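Local coordinates for protein periplasmic beta-glucosidase (Pseudomonas aeruginosa, PDB 6R5T) that probably hydrolyses terminal, non-reducing beta-D-glucosyl residues with release of beta-D-glucose, as a periplasmic family 3 glycoside hydrolase captured here in an inactive form bound to lactose, at residues H177-G182 with N224-V229; P230-R235 with K260-H265; S620-R625 with R640-N645; T653-Y658 with I689-G694. The protein carries 1 engineered substitution. One frame throughout, in Å; residues are numbered along the deposited sequence.

Contact 1. Residues H177-G182 with N224-V229. With BGC (beta-D-glucopyranose), chain C.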
loop_
_atom_site.group_PDB
_atom_site.type_symbol
_atom_site.label_atom_id
_atom_site.label_comp_id
_atom_site.label_asym_id
_atom_site.label_seq_id
_atom_site.Cartn_x
_atom_site.Cartn_y
_atom_site.Cartn_z
ATOM N N HIS A 177 4.625 19.434 -1.268
ATOM C CA HIS A 177 5.215 19.326 0.057
ATOM C C HIS A 177 6.497 18.501 -0.101
ATOM O O HIS A 177 6.411 17.319 -0.428
ATOM C CB HIS A 177 4.259 18.646 1.028
ATOM C CG HIS A 177 2.945 19.318 1.193
ATOM N ND1 HIS A 177 1.857 18.978 0.410
ATOM C CD2 HIS A 177 2.531 20.246 2.092
ATOM C CE1 HIS A 177 0.830 19.710 0.848
ATOM N NE2 HIS A 177 1.207 20.486 1.821
ATOM N N PHE A 178 7.672 19.103 0.063
ATOM C CA PHE A 178 8.948 18.441 -0.298
ATOM C C PHE A 178 9.308 17.541 0.870
ATOM O O PHE A 178 9.690 18.060 1.938
ATOM C CB PHE A 178 9.980 19.539 -0.544
ATOM C CG PHE A 178 11.261 19.048 -1.141
ATOM C CD1 PHE A 178 11.278 18.441 -2.370
ATOM C CD2 PHE A 178 12.470 19.266 -0.491
ATOM C CE1 PHE A 178 12.473 18.045 -2.952
ATOM C CE2 PHE A 178 13.666 18.817 -1.044
ATOM C CZ PHE A 178 13.671 18.209 -2.289
ATOM N N ALA A 179 9.192 16.193 0.748
ATOM C CA ALA A 179 8.837 15.478 -0.472
ATOM C C ALA A 179 8.097 14.192 -0.107
ATOM O O ALA A 179 8.259 13.672 0.989
ATOM C CB ALA A 179 10.087 15.129 -1.260
ATOM N N LEU A 180 7.400 13.662 -1.129
ATOM C CA LEU A 180 6.833 12.294 -1.175
ATOM C C LEU A 180 5.572 12.171 -0.316
ATOM O O LEU A 180 5.133 11.041 -0.057
ATOM C CB LEU A 180 7.854 11.249 -0.709
ATOM C CG LEU A 180 9.274 11.331 -1.259
ATOM C CD1 LEU A 180 10.057 10.109 -0.825
ATOM C CD2 LEU A 180 9.306 11.521 -2.756
ATOM N N TYR A 181 5.008 13.290 0.113
ATOM C CA TYR A 181 3.944 13.326 1.135
ATOM C C TYR A 181 2.729 12.478 0.715
ATOM O O TYR A 181 2.095 11.845 1.564
ATOM C CB TYR A 181 3.610 14.794 1.347
ATOM C CG TYR A 181 2.570 15.124 2.377
ATOM C CD1 TYR A 181 2.467 14.501 3.599
ATOM C CD2 TYR A 181 1.709 16.160 2.100
ATOM C CE1 TYR A 181 1.453 14.856 4.495
ATOM C CE2 TYR A 181 0.750 16.571 2.994
ATOM C CZ TYR A 181 0.596 15.894 4.182
ATOM O OH TYR A 181 -0.397 16.303 5.041
ATOM N N GLY A 182 2.443 12.431 -0.556
ATOM C CA GLY A 182 1.263 11.710 -1.074
ATOM C C GLY A 182 1.431 10.205 -1.128
ATOM O O GLY A 182 0.476 9.504 -1.529
ATOM N N ASN A 224 6.059 14.193 6.610
ATOM C CA ASN A 224 6.266 12.730 6.687
ATOM C C ASN A 224 7.757 12.347 6.831
ATOM O O ASN A 224 8.670 13.148 6.476
ATOM C CB ASN A 224 5.794 12.053 5.397
ATOM C CG ASN A 224 6.368 12.674 4.144
ATOM O OD1 ASN A 224 6.006 13.801 3.773
ATOM N ND2 ASN A 224 7.274 11.973 3.470
ATOM N N THR A 225 7.986 11.125 7.330
ATOM C CA THR A 225 9.296 10.457 7.171
ATOM C C THR A 225 9.496 10.077 5.712
ATOM O O THR A 225 8.498 9.741 4.983
ATOM C CB THR A 225 9.442 9.236 8.078
ATOM O OG1 THR A 225 8.397 8.299 7.789
ATOM C CG2 THR A 225 9.419 9.590 9.530
ATOM N N ILE A 226 10.746 10.046 5.301
ATOM C CA ILE A 226 11.197 9.468 4.009
ATOM C C ILE A 226 12.204 8.396 4.397
ATOM O O ILE A 226 13.260 8.751 4.956
ATOM C CB ILE A 226 11.830 10.525 3.098
ATOM C CG1 ILE A 226 10.786 11.566 2.724
ATOM C CG2 ILE A 226 12.534 9.884 1.903
ATOM C CD1 ILE A 226 11.376 12.772 2.062
ATOM N N ASN A 227 11.838 7.134 4.230
ATOM C CA ASN A 227 12.758 6.020 4.550
ATOM C C ASN A 227 13.292 6.191 5.981
ATOM O O ASN A 227 14.499 5.983 6.259
ATOM C CB ASN A 227 13.814 5.950 3.446
ATOM C CG ASN A 227 13.216 5.625 2.104
ATOM O OD1 ASN A 227 12.026 5.401 2.020
ATOM N ND2 ASN A 227 14.023 5.554 1.065
ATOM N N GLY A 228 12.426 6.554 6.915
ATOM C CA GLY A 228 12.743 6.656 8.326
ATOM C C GLY A 228 13.117 8.030 8.815
ATOM O O GLY A 228 13.125 8.208 10.053
ATOM N N VAL A 229 13.448 8.947 7.924
ATOM C CA VAL A 229 13.936 10.289 8.342
ATOM C C VAL A 229 12.885 11.324 7.985
ATOM O O VAL A 229 12.674 11.595 6.824
ATOM C CB VAL A 229 15.293 10.613 7.709
ATOM C CG1 VAL A 229 15.805 11.948 8.248
ATOM C CG2 VAL A 229 16.274 9.511 8.036
HETATM C C2 BGC C . -0.164 24.435 4.213
HETATM C C3 BGC C . 0.105 24.897 5.659
HETATM C C4 BGC C . -0.795 24.011 6.562
HETATM C C5 BGC C . -0.340 22.556 6.344
HETATM C C6 BGC C . -1.171 21.557 7.119
HETATM C C1 BGC C . 0.150 22.939 4.096
HETATM O O1 BGC C . -0.237 22.604 2.800
HETATM O O2 BGC C . 0.597 25.123 3.227
HETATM O O3 BGC C . -0.305 26.273 5.790
HETATM O O4 BGC C . -0.565 24.402 7.925
HETATM O O5 BGC C . -0.633 22.195 5.027
HETATM O O6 BGC C . -0.670 20.234 6.897
#

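Contact 2. Residues P230-R235 with K260-H265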
loop_
_atom_site.group_PDB
_atom_site.type_symbol
_atom_site.label_atom_id
_atom_site.label_comp_id
_atom_site.label_asym_id
_atom_site.label_seq_id
_atom_site.Cartn_x
_atom_site.Cartn_y
_atom_site.Cartn_z
ATOM N N PRO A 230 12.280 11.980 8.988
ATOM C CA PRO A 230 11.394 13.115 8.714
ATOM C C PRO A 230 12.050 14.098 7.743
ATOM O O PRO A 230 13.228 14.469 7.905
ATOM C CB PRO A 230 11.182 13.762 10.087
ATOM C CG PRO A 230 11.377 12.633 11.049
ATOM C CD PRO A 230 12.456 11.780 10.419
ATOM N N ALA A 231 11.291 14.587 6.773
ATOM C CA ALA A 231 11.784 15.556 5.793
ATOM C C ALA A 231 12.433 16.757 6.515
ATOM O O ALA A 231 13.460 17.249 6.043
ATOM C CB ALA A 231 10.670 15.965 4.876
ATOM N N THR A 232 11.820 17.180 7.601
ATOM C CA THR A 232 12.258 18.379 8.362
ATOM C C THR A 232 13.661 18.165 8.919
ATOM O O THR A 232 14.338 19.187 9.185
ATOM C CB THR A 232 11.232 18.674 9.440
ATOM O OG1 THR A 232 9.974 18.806 8.792
ATOM C CG2 THR A 232 11.544 19.946 10.215
ATOM N N ALA A 233 14.106 16.915 9.130
ATOM C CA ALA A 233 15.458 16.621 9.666
ATOM C C ALA A 233 16.343 15.931 8.639
ATOM O O ALA A 233 17.331 15.292 9.044
ATOM C CB ALA A 233 15.353 15.758 10.884
ATOM N N ASN A 234 15.989 15.998 7.371
ATOM C CA ASN A 234 16.598 15.145 6.330
ATOM C C ASN A 234 17.629 15.948 5.550
ATOM O O ASN A 234 17.272 16.639 4.575
ATOM C CB ASN A 234 15.495 14.562 5.455
ATOM C CG ASN A 234 15.993 13.374 4.683
ATOM O OD1 ASN A 234 17.077 13.448 4.086
ATOM N ND2 ASN A 234 15.175 12.322 4.631
ATOM N N ARG A 235 18.885 15.914 6.004
ATOM C CA ARG A 235 19.939 16.716 5.358
ATOM C C ARG A 235 20.208 16.224 3.928
ATOM O O ARG A 235 20.491 17.044 3.040
ATOM C CB ARG A 235 21.204 16.686 6.204
ATOM C CG ARG A 235 22.262 17.674 5.734
ATOM C CD ARG A 235 23.430 17.721 6.713
ATOM N NE ARG A 235 24.551 18.279 5.977
ATOM C CZ ARG A 235 24.817 19.558 5.824
ATOM N NH1 ARG A 235 24.090 20.481 6.451
ATOM N NH2 ARG A 235 25.850 19.905 5.066
ATOM N N LYS A 260 8.966 20.988 15.966
ATOM C CA LYS A 260 8.620 20.340 17.240
ATOM C C LYS A 260 8.172 18.896 17.051
ATOM O O LYS A 260 8.442 18.050 17.918
ATOM C CB LYS A 260 7.538 21.217 17.877
ATOM C CG LYS A 260 7.138 20.760 19.254
ATOM C CD LYS A 260 6.162 21.732 19.923
ATOM C CE LYS A 260 5.766 21.208 21.285
ATOM N NZ LYS A 260 4.867 22.144 22.008
ATOM N N GLU A 261 7.514 18.582 15.921
ATOM C CA GLU A 261 7.053 17.201 15.635
ATOM C C GLU A 261 8.228 16.220 15.527
ATOM O O GLU A 261 8.008 15.003 15.591
ATOM C CB GLU A 261 6.194 17.113 14.369
ATOM C CG GLU A 261 4.824 17.728 14.546
ATOM C CD GLU A 261 3.951 17.695 13.285
ATOM O OE1 GLU A 261 4.220 16.876 12.387
ATOM O OE2 GLU A 261 3.018 18.532 13.209
ATOM N N LEU A 262 9.456 16.680 15.338
ATOM C CA LEU A 262 10.617 15.721 15.380
ATOM C C LEU A 262 10.676 14.940 16.679
ATOM O O LEU A 262 11.210 13.830 16.695
ATOM C CB LEU A 262 11.920 16.459 15.119
ATOM C CG LEU A 262 12.021 17.096 13.750
ATOM C CD1 LEU A 262 13.293 17.931 13.613
ATOM C CD2 LEU A 262 11.973 16.065 12.633
ATOM N N ILE A 263 10.092 15.461 17.762
ATOM C CA ILE A 263 10.057 14.707 19.029
ATOM C C ILE A 263 9.089 13.517 18.895
ATOM O O ILE A 263 9.407 12.395 19.286
ATOM C CB ILE A 263 9.661 15.657 20.167
ATOM C CG1 ILE A 263 10.727 16.743 20.323
ATOM C CG2 ILE A 263 9.454 14.843 21.425
ATOM C CD1 ILE A 263 10.274 17.892 21.220
ATOM N N LYS A 264 7.894 13.760 18.373
ATOM C CA LYS A 264 6.909 12.678 18.165
ATOM C C LYS A 264 7.450 11.644 17.176
ATOM O O LYS A 264 7.171 10.443 17.361
ATOM C CB LYS A 264 5.554 13.263 17.789
ATOM C CG LYS A 264 4.914 13.930 19.016
ATOM C CD LYS A 264 3.527 14.297 18.779
ATOM C CE LYS A 264 2.794 14.875 19.974
ATOM N NZ LYS A 264 1.376 15.113 19.570
ATOM N N HIS A 265 8.154 12.071 16.146
ATOM C CA HIS A 265 8.793 11.116 15.213
ATOM C C HIS A 265 9.877 10.283 15.901
ATOM O O HIS A 265 10.305 9.262 15.319
ATOM C CB HIS A 265 9.421 11.837 14.051
ATOM C CG HIS A 265 8.474 12.280 12.992
ATOM N ND1 HIS A 265 7.845 11.380 12.160
ATOM C CD2 HIS A 265 8.150 13.505 12.534
ATOM C CE1 HIS A 265 7.172 12.087 11.240
ATOM N NE2 HIS A 265 7.328 13.355 11.458
#

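Contact 3. Residues S620-R625 with R640-N645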
loop_
_atom_site.group_PDB
_atom_site.type_symbol
_atom_site.label_atom_id
_atom_site.label_comp_id
_atom_site.label_asym_id
_atom_site.label_seq_id
_atom_site.Cartn_x
_atom_site.Cartn_y
_atom_site.Cartn_z
ATOM N N SER A 620 -12.007 10.404 -34.199
ATOM C CA SER A 620 -11.270 9.351 -34.944
ATOM C C SER A 620 -9.802 9.736 -35.003
ATOM O O SER A 620 -9.475 10.931 -35.082
ATOM C CB SER A 620 -11.821 9.143 -36.324
ATOM O OG SER A 620 -13.218 8.836 -36.279
ATOM N N LEU A 621 -8.912 8.760 -34.864
ATOM C CA LEU A 621 -7.455 8.954 -35.073
ATOM C C LEU A 621 -7.050 8.112 -36.275
ATOM O O LEU A 621 -7.502 6.963 -36.403
ATOM C CB LEU A 621 -6.622 8.536 -33.858
ATOM C CG LEU A 621 -6.693 9.445 -32.638
ATOM C CD1 LEU A 621 -6.111 8.808 -31.404
ATOM C CD2 LEU A 621 -5.953 10.723 -32.921
ATOM N N SER A 622 -6.252 8.698 -37.156
ATOM C CA SER A 622 -5.632 7.973 -38.274
ATOM C C SER A 622 -4.537 7.094 -37.689
ATOM O O SER A 622 -4.171 7.214 -36.516
ATOM C CB SER A 622 -5.099 8.941 -39.287
ATOM O OG SER A 622 -3.960 9.645 -38.801
ATOM N N PRO A 623 -3.946 6.197 -38.504
ATOM C CA PRO A 623 -2.894 5.323 -38.002
ATOM C C PRO A 623 -1.695 6.146 -37.555
ATOM O O PRO A 623 -1.344 7.150 -38.184
ATOM C CB PRO A 623 -2.539 4.469 -39.228
ATOM C CG PRO A 623 -3.764 4.534 -40.078
ATOM C CD PRO A 623 -4.276 5.941 -39.924
ATOM N N LEU A 624 -1.062 5.690 -36.479
ATOM C CA LEU A 624 0.148 6.340 -35.989
ATOM C C LEU A 624 1.304 6.074 -36.958
ATOM O O LEU A 624 1.474 4.918 -37.369
ATOM C CB LEU A 624 0.475 5.739 -34.624
ATOM C CG LEU A 624 1.787 6.201 -34.012
ATOM C CD1 LEU A 624 1.834 7.684 -33.751
ATOM C CD2 LEU A 624 2.057 5.417 -32.746
ATOM N N ARG A 625 2.035 7.117 -37.277
ATOM C CA ARG A 625 3.227 7.003 -38.152
ATOM C C ARG A 625 4.420 7.673 -37.473
ATOM O O ARG A 625 4.319 8.824 -37.032
ATOM C CB ARG A 625 2.869 7.594 -39.521
ATOM C CG ARG A 625 1.761 6.825 -40.250
ATOM C CD ARG A 625 2.184 5.435 -40.741
ATOM N NE ARG A 625 1.180 4.644 -41.480
ATOM C CZ ARG A 625 0.526 3.562 -41.010
ATOM N NH1 ARG A 625 0.727 3.126 -39.770
ATOM N NH2 ARG A 625 -0.349 2.918 -41.778
ATOM N N ARG A 640 3.358 11.086 -35.769
ATOM C CA ARG A 640 2.256 11.844 -36.372
ATOM C C ARG A 640 0.972 11.048 -36.381
ATOM O O ARG A 640 0.947 9.846 -36.732
ATOM C CB ARG A 640 2.592 12.251 -37.806
ATOM C CG ARG A 640 3.657 13.326 -37.884
ATOM C CD ARG A 640 3.862 13.815 -39.316
ATOM N NE ARG A 640 5.022 14.702 -39.315
ATOM C CZ ARG A 640 5.060 15.926 -39.831
ATOM N NH1 ARG A 640 4.021 16.425 -40.484
ATOM N NH2 ARG A 640 6.171 16.636 -39.734
ATOM N N VAL A 641 -0.106 11.761 -36.081
ATOM C CA VAL A 641 -1.453 11.195 -36.178
ATOM C C VAL A 641 -2.400 12.333 -36.560
ATOM O O VAL A 641 -2.143 13.476 -36.151
ATOM C CB VAL A 641 -1.811 10.517 -34.852
ATOM C CG1 VAL A 641 -2.026 11.532 -33.726
ATOM C CG2 VAL A 641 -2.935 9.563 -35.018
ATOM N N THR A 642 -3.438 12.010 -37.307
ATOM C CA THR A 642 -4.500 12.990 -37.618
ATOM C C THR A 642 -5.690 12.695 -36.722
ATOM O O THR A 642 -6.225 11.565 -36.777
ATOM C CB THR A 642 -4.865 13.010 -39.104
ATOM O OG1 THR A 642 -3.635 13.364 -39.744
ATOM C CG2 THR A 642 -5.921 14.043 -39.439
ATOM N N LEU A 643 -6.149 13.726 -36.023
ATOM C CA LEU A 643 -7.390 13.674 -35.223
ATOM C C LEU A 643 -8.531 14.274 -36.031
ATOM O O LEU A 643 -8.343 15.397 -36.552
ATOM C CB LEU A 643 -7.173 14.456 -33.940
ATOM C CG LEU A 643 -8.396 14.595 -33.043
ATOM C CD1 LEU A 643 -8.770 13.279 -32.382
ATOM C CD2 LEU A 643 -8.180 15.686 -32.002
ATOM N N SER A 644 -9.678 13.620 -36.043
ATOM C CA SER A 644 -10.901 14.123 -36.724
ATOM C C SER A 644 -12.090 14.119 -35.769
ATOM O O SER A 644 -12.215 13.195 -34.943
ATOM C CB SER A 644 -11.219 13.279 -37.945
ATOM O OG SER A 644 -10.084 13.168 -38.767
ATOM N N ASN A 645 -12.949 15.107 -35.880
ATOM C CA ASN A 645 -14.246 15.110 -35.200
ATOM C C ASN A 645 -15.216 14.445 -36.167
ATOM O O ASN A 645 -15.541 15.041 -37.224
ATOM C CB ASN A 645 -14.652 16.534 -34.832
ATOM C CG ASN A 645 -15.946 16.637 -34.070
ATOM O OD1 ASN A 645 -16.771 15.723 -34.128
ATOM N ND2 ASN A 645 -16.167 17.756 -33.399
#

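Contact 4. Residues T653-Y658 with I689-G694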
loop_
_atom_site.group_PDB
_atom_site.type_symbol
_atom_site.label_atom_id
_atom_site.label_comp_id
_atom_site.label_asym_id
_atom_site.label_seq_id
_atom_site.Cartn_x
_atom_site.Cartn_y
_atom_site.Cartn_z
ATOM N N THR A 653 -10.948 17.102 -27.406
ATOM C CA THR A 653 -10.440 15.872 -26.772
ATOM C C THR A 653 -8.939 16.037 -26.589
ATOM O O THR A 653 -8.362 17.104 -26.905
ATOM C CB THR A 653 -10.806 14.624 -27.573
ATOM O OG1 THR A 653 -10.428 13.472 -26.803
ATOM C CG2 THR A 653 -10.089 14.541 -28.896
ATOM N N VAL A 654 -8.337 15.051 -25.954
ATOM C CA VAL A 654 -6.897 15.121 -25.622
ATOM C C VAL A 654 -6.232 13.897 -26.250
ATOM O O VAL A 654 -6.550 12.735 -25.831
ATOM C CB VAL A 654 -6.650 15.148 -24.116
ATOM C CG1 VAL A 654 -5.151 15.285 -23.836
ATOM C CG2 VAL A 654 -7.472 16.261 -23.440
ATOM N N VAL A 655 -5.328 14.126 -27.185
ATOM C CA VAL A 655 -4.526 13.053 -27.800
ATOM C C VAL A 655 -3.323 12.807 -26.914
ATOM O O VAL A 655 -2.601 13.782 -26.577
ATOM C CB VAL A 655 -4.104 13.397 -29.225
ATOM C CG1 VAL A 655 -3.340 12.239 -29.830
ATOM C CG2 VAL A 655 -5.322 13.721 -30.074
ATOM N N GLN A 656 -3.167 11.570 -26.469
ATOM C CA GLN A 656 -2.131 11.219 -25.481
ATOM C C GLN A 656 -1.070 10.336 -26.138
ATOM O O GLN A 656 -1.443 9.429 -26.875
ATOM C CB GLN A 656 -2.785 10.479 -24.309
ATOM C CG GLN A 656 -3.831 11.364 -23.648
ATOM C CD GLN A 656 -4.969 10.592 -23.023
ATOM O OE1 GLN A 656 -4.740 9.590 -22.322
ATOM N NE2 GLN A 656 -6.193 11.100 -23.183
ATOM N N LEU A 657 0.186 10.600 -25.823
ATOM C CA LEU A 657 1.315 9.814 -26.292
ATOM C C LEU A 657 1.961 9.145 -25.094
ATOM O O LEU A 657 2.382 9.850 -24.151
ATOM C CB LEU A 657 2.301 10.679 -27.070
ATOM C CG LEU A 657 3.409 9.845 -27.716
ATOM C CD1 LEU A 657 3.844 10.444 -29.026
ATOM C CD2 LEU A 657 4.594 9.692 -26.776
ATOM N N TYR A 658 2.147 7.840 -25.196
ATOM C CA TYR A 658 2.804 7.044 -24.146
ATOM C C TYR A 658 4.006 6.350 -24.763
ATOM O O TYR A 658 3.982 5.985 -25.949
ATOM C CB TYR A 658 1.854 6.011 -23.526
ATOM C CG TYR A 658 0.616 6.636 -22.935
ATOM C CD1 TYR A 658 -0.508 6.869 -23.695
ATOM C CD2 TYR A 658 0.569 6.974 -21.590
ATOM C CE1 TYR A 658 -1.656 7.439 -23.137
ATOM C CE2 TYR A 658 -0.556 7.548 -21.029
ATOM C CZ TYR A 658 -1.684 7.751 -21.789
ATOM O OH TYR A 658 -2.736 8.377 -21.152
ATOM N N ILE A 689 -1.456 16.119 -35.774
ATOM C CA ILE A 689 -0.743 16.285 -34.496
ATOM C C ILE A 689 0.636 15.693 -34.719
ATOM O O ILE A 689 0.747 14.552 -35.280
ATOM C CB ILE A 689 -1.534 15.623 -33.369
ATOM C CG1 ILE A 689 -2.897 16.307 -33.259
ATOM C CG2 ILE A 689 -0.772 15.700 -32.073
ATOM C CD1 ILE A 689 -3.909 15.530 -32.559
ATOM N N VAL A 690 1.643 16.480 -34.369
ATOM C CA VAL A 690 3.050 16.056 -34.457
ATOM C C VAL A 690 3.626 16.094 -33.056
ATOM O O VAL A 690 3.635 17.169 -32.440
ATOM C CB VAL A 690 3.822 16.981 -35.398
ATOM C CG1 VAL A 690 5.237 16.484 -35.564
ATOM C CG2 VAL A 690 3.107 17.128 -36.725
ATOM N N PHE A 691 3.976 14.940 -32.522
ATOM C CA PHE A 691 4.713 14.840 -31.263
ATOM C C PHE A 691 6.177 14.721 -31.613
ATOM O O PHE A 691 6.519 13.918 -32.483
ATOM C CB PHE A 691 4.240 13.622 -30.479
ATOM C CG PHE A 691 2.816 13.694 -30.031
ATOM C CD1 PHE A 691 2.484 14.495 -28.947
ATOM C CD2 PHE A 691 1.820 12.957 -30.617
ATOM C CE1 PHE A 691 1.184 14.547 -28.480
ATOM C CE2 PHE A 691 0.521 13.000 -30.137
ATOM C CZ PHE A 691 0.207 13.798 -29.069
ATOM N N ARG A 692 6.999 15.369 -30.808
ATOM C CA ARG A 692 8.460 15.226 -30.869
ATOM C C ARG A 692 8.928 14.369 -29.692
ATOM O O ARG A 692 8.420 14.549 -28.556
ATOM C CB ARG A 692 9.113 16.606 -30.813
ATOM C CG ARG A 692 8.981 17.393 -32.104
ATOM C CD ARG A 692 9.781 18.698 -32.091
ATOM N NE ARG A 692 11.057 18.587 -31.390
ATOM C CZ ARG A 692 12.106 19.380 -31.567
ATOM N NH1 ARG A 692 12.056 20.358 -32.446
ATOM N NH2 ARG A 692 13.214 19.199 -30.867
ATOM N N LEU A 693 9.800 13.411 -29.992
ATOM C CA LEU A 693 10.449 12.564 -28.979
ATOM C C LEU A 693 11.961 12.609 -29.191
ATOM O O LEU A 693 12.414 12.480 -30.342
ATOM C CB LEU A 693 9.961 11.125 -29.144
ATOM C CG LEU A 693 8.497 10.892 -28.760
ATOM C CD1 LEU A 693 8.047 9.505 -29.239
ATOM C CD2 LEU A 693 8.338 11.061 -27.256
ATOM N N GLY A 694 12.694 12.794 -28.107
ATOM C CA GLY A 694 14.156 12.653 -28.129
ATOM C C GLY A 694 14.628 11.748 -27.013
ATOM O O GLY A 694 13.791 11.156 -26.256
#

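Contact 1. Residues H177-G182 with N224-V229
With chi1 at 51°, N224 holds its CG between its own backbone N and carbonyl carbon, carrying the amide to A179. ND2 of N224 donates to the carbonyl O of A179 over 3.2 Å, nearly straight at 164°, with the acceptor in the amide plane and the donor in the carbonyl plane. ND2 of N224 also reaches the O of T225 at 3.0 Å, from above the carbonyl plane. OD1 of N224 accepts a hydrogen bond from the hydroxyl OG of S222, so both ends of the amide are engaged and its rotation is fixed. Asparagine suits the place because it donates and accepts within one small group.

The contact joins the end of strand 172-178 and the loop following it to the hairpin after the neighbouring strand 218-221, in the TIM-barrel domain, on the side where the sugar binds. The hairpin's type I' turn runs from I226 to V229. Apolar packing flanks the amide: L180 CD1 meets I226 CG2 at 3.7 Å, the side chains crossing at about a right angle.

Y181 has CG opposite its backbone N (chi1 -178°), which lays CE2 3.7 Å above the centre of the H177 ring. The edge of the H177 ring faces the ligand, its NE2 sharing a 2.7 Å hydrogen bond with O1 of the glucose, while ND1 is bonded to D128 and the hydroxyl of Y181 to R137.

Contact 2. Residues P230-R235 with K260-H265
P230 points the CG corner of its ring at one face of the H265 imidazole, 3.7 Å from the centroid and 21° off the ring normal, in a CH-pi contact displaced toward the rim. A proline ring suits this place, since it offers a rigid CH surface. P230 CB also presses on CD2 of L262 at 3.5 Å. The backbone of A231 is bonded to N224, tying this turn to the preceding hairpin. T232 follows in the short 3-10 turn and brings its CB to 4.2 Å from L262 CD2. A233, small enough to let the leucine come close, places CB 3.8 Å from CD2 of L262. That one methyl thus meets three residues, while L262 CD1 lies near A233 CB. N234 ends the turn as the N-cap of helix 235-245, OD1 accepting from the backbone N of L237.

The contact belongs to the TIM-barrel domain and joins the start of the connection into helix 235-245 with the helical turn after strand 251-253; helix 271-281 packs beside both. The outer side of K260-H265 meets the second subunit, where E261 forms a salt bridge with R585 of that subunit.

No hydrogen bond crosses between the segments, so shape decides the fit. The imidazole is fixed by its NE2, bonded to the carbonyl O of L223, which leaves its flat face as an apolar surface for the proline.

Contact 3. Residues S620-R625 with R640-N645
S622 and T642 meet through a pair of bonds of unlike kind: the backbone N of S622 donates to the O of T642 at 2.9 Å, but the N of T642 is taken by the serine hydroxyl, OG, at 2.8 Å. The hydroxyl can do this because chi1 of 70° sets OG between the backbone N and the carbonyl carbon, facing the neighbouring strand. A serine thus supplies the acceptor that regular pairing would draw from the backbone. On one flank S620 and S644 form an ordinary hydrogen-bonded antiparallel pair, S644 N reaching S620 O at 2.9 Å; on the other, R625 and R640 do the same, with R640 N to R625 O at 2.8 Å and almost linear (177°).

These strands belong to the three-stranded sheet of a fibronectin type III-like beta sandwich, 619-626 at its edge and 636-645 in its middle. Between the two paired regions the register slips by one residue, and the N of L624, inside this break, is satisfied by E726. On the sheet face shared by L621, V641 and L643, apolar branches pack: L621 CD2 lies 3.8 Å from L643 CD1 and 3.9 Å from V641 CG2. The other face is polar. R640 runs out extended to salt bridges with E688 and E638, whereas R625 bends at chi2, rests its guanidinium over P623 CB and sends NH1 to the O of L624 at 3.1 Å, from above the carbonyl plane.

Contact 4. Residues T653-Y658 with I689-G694
F691 is wedged into the interior of the fibronectin type III-like beta sandwich, its ring covered on one face by L657, whose CB stands 4.0 Å from the centroid and practically on the ring normal. The opposite face receives CG2 of I689, from the same strand, 3.5 Å above the plane and offset toward the rim. V655 comes to the ring edge instead, with CG1 in the plane and 3.9 Å from CE2 of F691. Aliphatic neighbours on both faces and at the rim suit a phenyl group in a buried layer, since they fill the space round it without asking for polar partners.

The two strands come from different sheets, 651-660 from the larger and 686-694 from the smaller, and no hydrogen bond joins them. Their axes are 9.5 Å apart at closest and run 26° from parallel. V716 and V718 of strand 712-719 complete the packing round L657. With CG opposite its backbone N (chi1 -173°), L657 runs alongside F691 but points the other way, which puts L657 CD1 3.5 Å from F691 CB; its other branch, CD2, meets L693 CD2 tip to tip. V655 and I689 also meet end to end, with V655 CG2 only 3.4 Å from I689 CD1, tighter than usual carbon-carbon contact.

In the fold
Contacts 1 and 2 are neighbours in the TIM-barrel domain, centres 10 Å apart, and touch through the hairpin that leads from one into the other; both are buried within the chain yet border the second subunit. Contact 1 relies on an asparagine amide behind the sugar-binding histidine, contact 2 on apolar packing away from the ligand. Contacts 3 and 4, 11 Å apart between centres, share the fibronectin type III-like sandwich, where strands 636-645 and 686-694 lie side by side. Contact 3 is partly exposed and held by hydrogen bonding within a sheet; contact 4 is core, joining two sheets by side chains alone. The pairs are separate, contacts 2 and 3 lying on opposite sides of the chain's centre.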